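Local coordinates for glucoamylase (Thermoanaerobacterium thermosaccharolyticum, PDB 1LF6), which hydrolyses terminal alpha-1,4-linked glucose units one after another from the non-reducing ends of starch-like chains, releasing beta-D-glucose, at residues T603-M608 with H656-I661; K569-Y574 with T618-A623; D71-K76 with A154-I159. One frame throughout, in Å; residues are numbered along the deposited sequence.

Contact 1 of 3, residues T603-M608 with H656-I661; sequences TGERGM and HAEYVI
E658 lies directly against the backbone of G604 and E605, where the two helices come nearest, with the CA atoms of G604 and E658 6.0 Å apart. The helices run nearly the same way, at 27°, in the (alpha/alpha) barrel of the family 15 domain. G604 makes room for the glutamate: a CB there would fall only 2.7 Å from E658 CG. A first torsion of -173° carries E658 CG away from its own backbone N and over G604; the bend at chi2 then sets OE2 3.3 Å from E605 CA. OE2 also touches E605 CG at 3.3 Å and M608 CG at 3.5 Å, so carbon atoms and the backbone of the other helix crowd this oxygen without bonding it; its salt bridge goes to R541. Further along, M608 bends so that its CE meets I661 CG2 at 3.5 Å, completing the apolar part.

The looser side is bridged by water. The carboxylates of E605 and E658, their planes 56° apart, do not touch; one water donates to OE1 of E605 and, at the same 2.8 Å, to OE1 of E658. E605 turns its OE2 to R436, which follows the probable proton acceptor E435 in the chain.

Were E658 replaced by alanine, R541 would probably lose its salt-bridge mate, the water one acceptor, and a gap would open over G604. With E605 OE1 and E658 OE1 4.9 Å apart and both acids buried, the water and the two arginines, R436 and R541, probably offset their mutual repulsion.

Contact 2 of 3, residues K569-Y574 with T618-A623; sequences KGPSWY and TPYVKA
K569 meets A623 through its backbone: its carbonyl O lies 3.7 Å from A623 CA, while the lysine chain leads off elsewhere. The helix axis passes the strand almost squarely, at 84°, and 8.0 Å from it, which limits the meeting to a few residues of each. G570 follows, with its CA 4.3 Å from the methyl CB of A623. Two facts explain the glycine: its phi of 133° would jam a CB against the preceding carbonyl, and that CB would also come 2.8 Å from A623 CB. P571 comes next and spans two helix residues, its CD resting on A623 CB at 4.2 Å and its CG near Y620 CE1. Its carbonyl O is taken by T603 of helix 600-612.

The strand continues through S572, whose backbone bonds to V565 belong to the hairpin that strand 570-573 makes with strand 564-567. W573 closes the walk. Its CG stands anti to the carbonyl carbon (chi1 -69°), and from there the indole extends to put CH2 3.7 Å from Y620 CE1. Each of these atoms sits near the plane of the other ring, so the rings meet edge against edge, without stacking. At its other end the indole NE1 bonds D560, which also forms a salt bridge with R606, and R606 touches both aromatic rings.

The contacts between 569-574 and 618-623 are thus apolar or van der Waals. Polar groups such as P571 O and W573 NE1 have partners elsewhere, T603 and D560, so shape, the bare G570 against A623 in particular, probably sets how closely strand and helix approach.

Contact 3 of 3, residues D71-K76 with A154-I159; sequences DVKEIK and AYDPHI
A154 N gives K76 O the shortest of the straight backbone bonds here, 2.8 Å with an N-H...O angle of 178°, and K76 N returns a longer one to A154 O. The strands run antiparallel, and the ladder continues as D156 N bonds E74 O. K73 N then donates to D156 O at 3.0 Å, nearly straight. At the far end H158 N reaches D71 O at 2.6 Å, a bent bond whose donor stands above the carbonyl plane.

The register shows K73 to be an extra residue: V72 pairs with P157, yet D156 receives the N-H of K73 and gives its own to E74. This is a beta bulge in strand 70-80, which lies next to strand 150-157 in a seven-stranded sheet of the N-terminal beta-sandwich domain. On the face carrying V72, I75 and Y155, the tyrosine ring is met at its edge by V72 CG2, 3.7 Å from CE1, and by I75 CG1, 3.7 Å from CD1. All three side chains touch L248 of the opposing sheet, and Y155 OH is bonded to T188.

The bulge turns K73 towards H158. Its CB stands over the centre of the imidazole, 3.5 Å from the ring centroid and 4° off the normal, a CH-pi contact; CG, anti to the backbone N (chi1 -173°), lies over the same face. A bend at chi2 then sends K73 NZ to a salt bridge with E74 OE1, at 3.0 Å. H158 NE2 has D30 as its main partner and D156 OD1 as a weak one at 3.3 Å, while the H158 side chain also touches D331, a loop residue within the family 15 region.

How the contacts relate
From the N terminus, contact 3 comes first: 154-159 returns to 71-76 after 77 mostly extended or looping residues, closing a long excursion within the N-terminal beta-sandwich. It is complete long before the others begin and lies on the other side of the molecule, its centre about 35 Å from that of contact 1. The remaining two cross. Contact 2 opens at 569-574, contact 1 opens at 603-608, 618-623 closes contact 2, and 656-661 closes contact 1. Their centres are about 10 Å apart, and they touch directly through helix 600-612, for example G607 against Y620. Together they tie a beta hairpin to three successive helices, 600-612, 618-627 and 653-668, of the barrel domain.

Contact 1 of 3, residues T603-M608 with H656-I661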
# COMPACT_ATOMS: atom_id res chain seq x y z
N THR A 603 15.57 5.42 4.46
CA THR A 603 16.78 4.63 4.68
C THR A 603 17.25 4.22 3.28
O THR A 603 18.44 4.26 2.97
CB THR A 603 16.49 3.36 5.51
OG1 THR A 603 16.15 3.74 6.84
CG2 THR A 603 17.72 2.45 5.53
N GLY A 604 16.29 3.84 2.45
CA GLY A 604 16.59 3.44 1.09
C GLY A 604 17.13 4.61 0.28
O GLY A 604 18.09 4.46 -0.46
N GLU A 605 16.51 5.78 0.43
CA GLU A 605 16.96 6.95 -0.31
C GLU A 605 18.38 7.35 0.09
O GLU A 605 19.16 7.78 -0.76
CB GLU A 605 16.00 8.13 -0.13
CG GLU A 605 14.70 7.98 -0.92
CD GLU A 605 13.93 9.28 -1.07
OE1 GLU A 605 12.81 9.25 -1.63
OE2 GLU A 605 14.43 10.34 -0.64
N ARG A 606 18.73 7.20 1.37
CA ARG A 606 20.08 7.53 1.82
C ARG A 606 21.06 6.54 1.20
O ARG A 606 22.17 6.91 0.82
CB ARG A 606 20.20 7.47 3.34
CG ARG A 606 21.65 7.49 3.83
CD ARG A 606 22.38 8.81 3.47
NE ARG A 606 22.05 9.85 4.43
CZ ARG A 606 22.90 10.37 5.30
NH1 ARG A 606 22.49 11.31 6.13
NH2 ARG A 606 24.17 9.98 5.32
N GLY A 607 20.64 5.28 1.13
CA GLY A 607 21.49 4.26 0.55
C GLY A 607 21.78 4.59 -0.90
O GLY A 607 22.90 4.41 -1.37
N MET A 608 20.77 5.08 -1.60
CA MET A 608 20.93 5.45 -2.99
C MET A 608 21.91 6.61 -3.10
O MET A 608 22.72 6.67 -4.04
CB MET A 608 19.58 5.81 -3.62
CG MET A 608 18.71 4.60 -3.89
SD MET A 608 19.49 3.38 -5.00
CE MET A 608 19.32 4.19 -6.58
N HIS A 656 8.80 -0.30 -1.18
CA HIS A 656 9.20 -1.56 -1.80
C HIS A 656 9.90 -1.28 -3.12
O HIS A 656 10.85 -1.97 -3.48
CB HIS A 656 7.98 -2.45 -2.00
CG HIS A 656 7.59 -3.22 -0.78
ND1 HIS A 656 8.31 -4.32 -0.34
CD2 HIS A 656 6.64 -3.01 0.15
CE1 HIS A 656 7.81 -4.74 0.81
NE2 HIS A 656 6.79 -3.96 1.13
N ALA A 657 9.44 -0.25 -3.82
CA ALA A 657 10.04 0.14 -5.08
C ALA A 657 11.45 0.65 -4.79
O ALA A 657 12.40 0.35 -5.52
CB ALA A 657 9.20 1.23 -5.76
N GLU A 658 11.58 1.42 -3.72
CA GLU A 658 12.88 1.96 -3.33
C GLU A 658 13.82 0.80 -2.98
O GLU A 658 14.99 0.83 -3.34
CB GLU A 658 12.74 2.90 -2.14
CG GLU A 658 14.02 3.65 -1.78
CD GLU A 658 14.43 4.68 -2.82
OE1 GLU A 658 13.65 4.92 -3.77
OE2 GLU A 658 15.53 5.26 -2.69
N TYR A 659 13.31 -0.21 -2.27
CA TYR A 659 14.16 -1.34 -1.91
C TYR A 659 14.67 -2.06 -3.16
O TYR A 659 15.84 -2.40 -3.26
CB TYR A 659 13.43 -2.36 -1.02
CG TYR A 659 14.24 -3.63 -0.83
CD1 TYR A 659 14.08 -4.72 -1.69
CD2 TYR A 659 15.25 -3.70 0.12
CE1 TYR A 659 14.90 -5.84 -1.61
CE2 TYR A 659 16.09 -4.81 0.21
CZ TYR A 659 15.91 -5.87 -0.66
OH TYR A 659 16.74 -6.97 -0.59
N VAL A 660 13.77 -2.29 -4.11
CA VAL A 660 14.14 -2.96 -5.36
C VAL A 660 15.25 -2.19 -6.07
O VAL A 660 16.27 -2.76 -6.45
CB VAL A 660 12.92 -3.09 -6.29
CG1 VAL A 660 13.35 -3.57 -7.68
CG2 VAL A 660 11.92 -4.06 -5.69
N ILE A 661 15.05 -0.88 -6.24
CA ILE A 661 16.03 -0.04 -6.92
C ILE A 661 17.36 0.02 -6.17
O ILE A 661 18.43 0.02 -6.79
CB ILE A 661 15.46 1.39 -7.13
CG1 ILE A 661 14.31 1.32 -8.14
CG2 ILE A 661 16.54 2.33 -7.63
CD1 ILE A 661 13.44 2.57 -8.19
O HOH W 1 12.56 7.47 -3.81

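Contact 2 of 3, residues K569-Y574 with T618-A623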
# COMPACT_ATOMS: atom_id res chain seq x y z
N LYS A 569 17.63 -2.11 14.27
CA LYS A 569 17.47 -2.78 12.98
C LYS A 569 18.34 -2.07 11.94
O LYS A 569 18.51 -2.53 10.81
CB LYS A 569 16.02 -2.71 12.49
CG LYS A 569 14.99 -3.36 13.40
CD LYS A 569 14.90 -4.85 13.17
CE LYS A 569 13.66 -5.42 13.85
NZ LYS A 569 13.38 -6.81 13.43
N GLY A 570 18.89 -0.92 12.34
CA GLY A 570 19.71 -0.14 11.43
C GLY A 570 19.30 1.33 11.47
O GLY A 570 18.42 1.72 12.23
N PRO A 571 19.91 2.17 10.63
CA PRO A 571 19.56 3.58 10.63
C PRO A 571 18.36 3.96 9.77
O PRO A 571 18.08 3.32 8.75
CB PRO A 571 20.83 4.24 10.13
CG PRO A 571 21.24 3.27 9.04
CD PRO A 571 21.05 1.92 9.71
N SER A 572 17.65 4.99 10.21
CA SER A 572 16.53 5.53 9.46
C SER A 572 16.42 7.01 9.82
O SER A 572 17.07 7.47 10.76
CB SER A 572 15.22 4.80 9.77
OG SER A 572 14.27 5.07 8.74
N TRP A 573 15.60 7.75 9.08
CA TRP A 573 15.44 9.17 9.30
C TRP A 573 13.98 9.60 9.35
O TRP A 573 13.11 8.91 8.82
CB TRP A 573 16.12 9.95 8.16
CG TRP A 573 17.61 9.87 8.14
CD1 TRP A 573 18.48 10.84 8.51
CD2 TRP A 573 18.41 8.73 7.77
NE1 TRP A 573 19.77 10.40 8.39
CE2 TRP A 573 19.76 9.10 7.94
CE3 TRP A 573 18.11 7.44 7.31
CZ2 TRP A 573 20.82 8.23 7.68
CZ3 TRP A 573 19.17 6.57 7.04
CH2 TRP A 573 20.51 6.97 7.23
N TYR A 574 13.71 10.74 10.00
CA TYR A 574 12.37 11.32 10.05
C TYR A 574 12.29 12.11 8.74
O TYR A 574 13.33 12.41 8.15
CB TYR A 574 12.22 12.32 11.20
CG TYR A 574 12.28 11.74 12.59
CD1 TYR A 574 11.16 11.15 13.17
CD2 TYR A 574 13.46 11.79 13.34
CE1 TYR A 574 11.21 10.64 14.46
CE2 TYR A 574 13.52 11.28 14.63
CZ TYR A 574 12.39 10.70 15.19
OH TYR A 574 12.44 10.20 16.47
N THR A 618 25.38 -1.60 1.08
CA THR A 618 24.90 -2.86 1.65
C THR A 618 24.21 -2.69 3.00
O THR A 618 23.15 -3.26 3.23
CB THR A 618 26.06 -3.88 1.77
OG1 THR A 618 26.62 -4.10 0.47
CG2 THR A 618 25.56 -5.21 2.32
N PRO A 619 24.80 -1.90 3.92
CA PRO A 619 24.14 -1.74 5.22
C PRO A 619 22.74 -1.12 5.11
O PRO A 619 21.89 -1.36 5.96
CB PRO A 619 25.12 -0.86 6.00
CG PRO A 619 25.90 -0.16 4.94
CD PRO A 619 26.10 -1.21 3.90
N TYR A 620 22.51 -0.33 4.07
CA TYR A 620 21.19 0.27 3.86
C TYR A 620 20.27 -0.77 3.27
O TYR A 620 19.07 -0.78 3.55
CB TYR A 620 21.31 1.49 2.94
CG TYR A 620 22.12 2.59 3.57
CD1 TYR A 620 21.55 3.49 4.47
CD2 TYR A 620 23.50 2.66 3.36
CE1 TYR A 620 22.32 4.43 5.15
CE2 TYR A 620 24.29 3.60 4.03
CZ TYR A 620 23.69 4.47 4.93
OH TYR A 620 24.47 5.38 5.61
N VAL A 621 20.82 -1.66 2.45
CA VAL A 621 20.01 -2.73 1.88
C VAL A 621 19.60 -3.63 3.06
O VAL A 621 18.42 -3.96 3.23
CB VAL A 621 20.80 -3.57 0.84
CG1 VAL A 621 20.04 -4.84 0.49
CG2 VAL A 621 21.04 -2.74 -0.42
N LYS A 622 20.58 -4.01 3.88
CA LYS A 622 20.33 -4.86 5.04
C LYS A 622 19.35 -4.24 6.03
O LYS A 622 18.53 -4.93 6.61
CB LYS A 622 21.65 -5.19 5.75
CG LYS A 622 22.58 -6.07 4.93
CD LYS A 622 21.95 -7.42 4.63
CE LYS A 622 22.68 -8.15 3.51
NZ LYS A 622 24.13 -8.26 3.79
N ALA A 623 19.44 -2.92 6.22
CA ALA A 623 18.53 -2.24 7.14
C ALA A 623 17.09 -2.34 6.64
O ALA A 623 16.17 -2.63 7.41
CB ALA A 623 18.94 -0.79 7.29

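Contact 3 of 3, residues D71-K76 with A154-I159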
# COMPACT_ATOMS: atom_id res chain seq x y z
N ASP A 71 -14.64 -4.53 0.32
CA ASP A 71 -15.97 -5.05 0.60
C ASP A 71 -16.02 -5.85 1.88
O ASP A 71 -17.09 -6.17 2.38
CB ASP A 71 -16.42 -5.95 -0.55
CG ASP A 71 -16.47 -5.23 -1.87
OD1 ASP A 71 -15.75 -5.66 -2.81
OD2 ASP A 71 -17.21 -4.24 -1.98
N VAL A 72 -14.84 -6.16 2.41
CA VAL A 72 -14.74 -6.96 3.62
C VAL A 72 -13.81 -6.32 4.65
O VAL A 72 -12.79 -5.74 4.30
CB VAL A 72 -14.21 -8.37 3.27
CG1 VAL A 72 -14.10 -9.22 4.52
CG2 VAL A 72 -15.11 -9.02 2.24
N LYS A 73 -14.17 -6.44 5.92
CA LYS A 73 -13.34 -5.88 6.98
C LYS A 73 -12.47 -7.00 7.53
O LYS A 73 -11.27 -6.83 7.72
CB LYS A 73 -14.22 -5.28 8.07
CG LYS A 73 -13.47 -4.52 9.16
CD LYS A 73 -13.14 -5.39 10.35
CE LYS A 73 -12.55 -4.57 11.49
NZ LYS A 73 -12.35 -5.38 12.72
N GLU A 74 -13.09 -8.15 7.78
CA GLU A 74 -12.39 -9.31 8.32
C GLU A 74 -13.15 -10.62 8.14
O GLU A 74 -14.35 -10.64 7.88
CB GLU A 74 -12.14 -9.15 9.81
CG GLU A 74 -11.08 -8.16 10.21
CD GLU A 74 -10.72 -8.32 11.67
OE1 GLU A 74 -11.65 -8.31 12.50
OE2 GLU A 74 -9.51 -8.46 11.98
N ILE A 75 -12.40 -11.71 8.30
CA ILE A 75 -12.93 -13.07 8.24
C ILE A 75 -12.02 -13.80 9.21
O ILE A 75 -10.87 -14.11 8.89
CB ILE A 75 -12.78 -13.71 6.84
CG1 ILE A 75 -13.52 -12.88 5.79
CG2 ILE A 75 -13.36 -15.12 6.87
CD1 ILE A 75 -13.35 -13.40 4.37
N LYS A 76 -12.52 -14.06 10.42
CA LYS A 76 -11.72 -14.72 11.44
C LYS A 76 -12.43 -15.88 12.13
O LYS A 76 -13.65 -16.05 12.01
CB LYS A 76 -11.31 -13.69 12.50
CG LYS A 76 -12.49 -13.13 13.29
CD LYS A 76 -12.06 -12.04 14.25
CE LYS A 76 -13.26 -11.44 14.96
NZ LYS A 76 -12.87 -10.36 15.91
N ALA A 154 -16.48 -15.90 11.76
CA ALA A 154 -17.16 -14.61 11.77
C ALA A 154 -16.73 -13.78 10.57
O ALA A 154 -15.59 -13.35 10.47
CB ALA A 154 -16.84 -13.86 13.06
N TYR A 155 -17.67 -13.57 9.65
CA TYR A 155 -17.44 -12.80 8.44
C TYR A 155 -18.05 -11.42 8.59
O TYR A 155 -19.25 -11.29 8.83
CB TYR A 155 -18.07 -13.53 7.24
CG TYR A 155 -18.18 -12.70 5.99
CD1 TYR A 155 -17.07 -12.07 5.43
CD2 TYR A 155 -19.41 -12.55 5.34
CE1 TYR A 155 -17.17 -11.32 4.27
CE2 TYR A 155 -19.53 -11.80 4.17
CZ TYR A 155 -18.40 -11.19 3.64
OH TYR A 155 -18.51 -10.45 2.49
N ASP A 156 -17.24 -10.37 8.44
CA ASP A 156 -17.74 -9.01 8.56
C ASP A 156 -17.71 -8.26 7.23
O ASP A 156 -16.68 -7.73 6.82
CB ASP A 156 -16.92 -8.23 9.59
CG ASP A 156 -17.48 -6.85 9.85
OD1 ASP A 156 -16.90 -6.12 10.68
OD2 ASP A 156 -18.51 -6.49 9.24
N PRO A 157 -18.86 -8.20 6.54
CA PRO A 157 -18.88 -7.50 5.26
C PRO A 157 -19.01 -5.98 5.40
O PRO A 157 -19.79 -5.48 6.20
CB PRO A 157 -20.09 -8.12 4.57
CG PRO A 157 -21.03 -8.34 5.70
CD PRO A 157 -20.13 -8.92 6.78
N HIS A 158 -18.20 -5.27 4.61
CA HIS A 158 -18.23 -3.81 4.56
C HIS A 158 -18.28 -3.48 3.08
O HIS A 158 -17.37 -2.85 2.54
CB HIS A 158 -16.96 -3.21 5.16
CG HIS A 158 -16.96 -3.16 6.66
ND1 HIS A 158 -16.16 -2.29 7.37
CD2 HIS A 158 -17.65 -3.87 7.58
CE1 HIS A 158 -16.36 -2.47 8.66
NE2 HIS A 158 -17.26 -3.43 8.82
N ILE A 159 -19.34 -3.93 2.43
CA ILE A 159 -19.50 -3.74 1.00
C ILE A 159 -19.41 -2.29 0.55
O ILE A 159 -20.00 -1.38 1.15
CB ILE A 159 -20.83 -4.37 0.52
CG1 ILE A 159 -20.86 -5.83 0.98
CG2 ILE A 159 -20.94 -4.29 -1.00
CD1 ILE A 159 -22.20 -6.49 0.79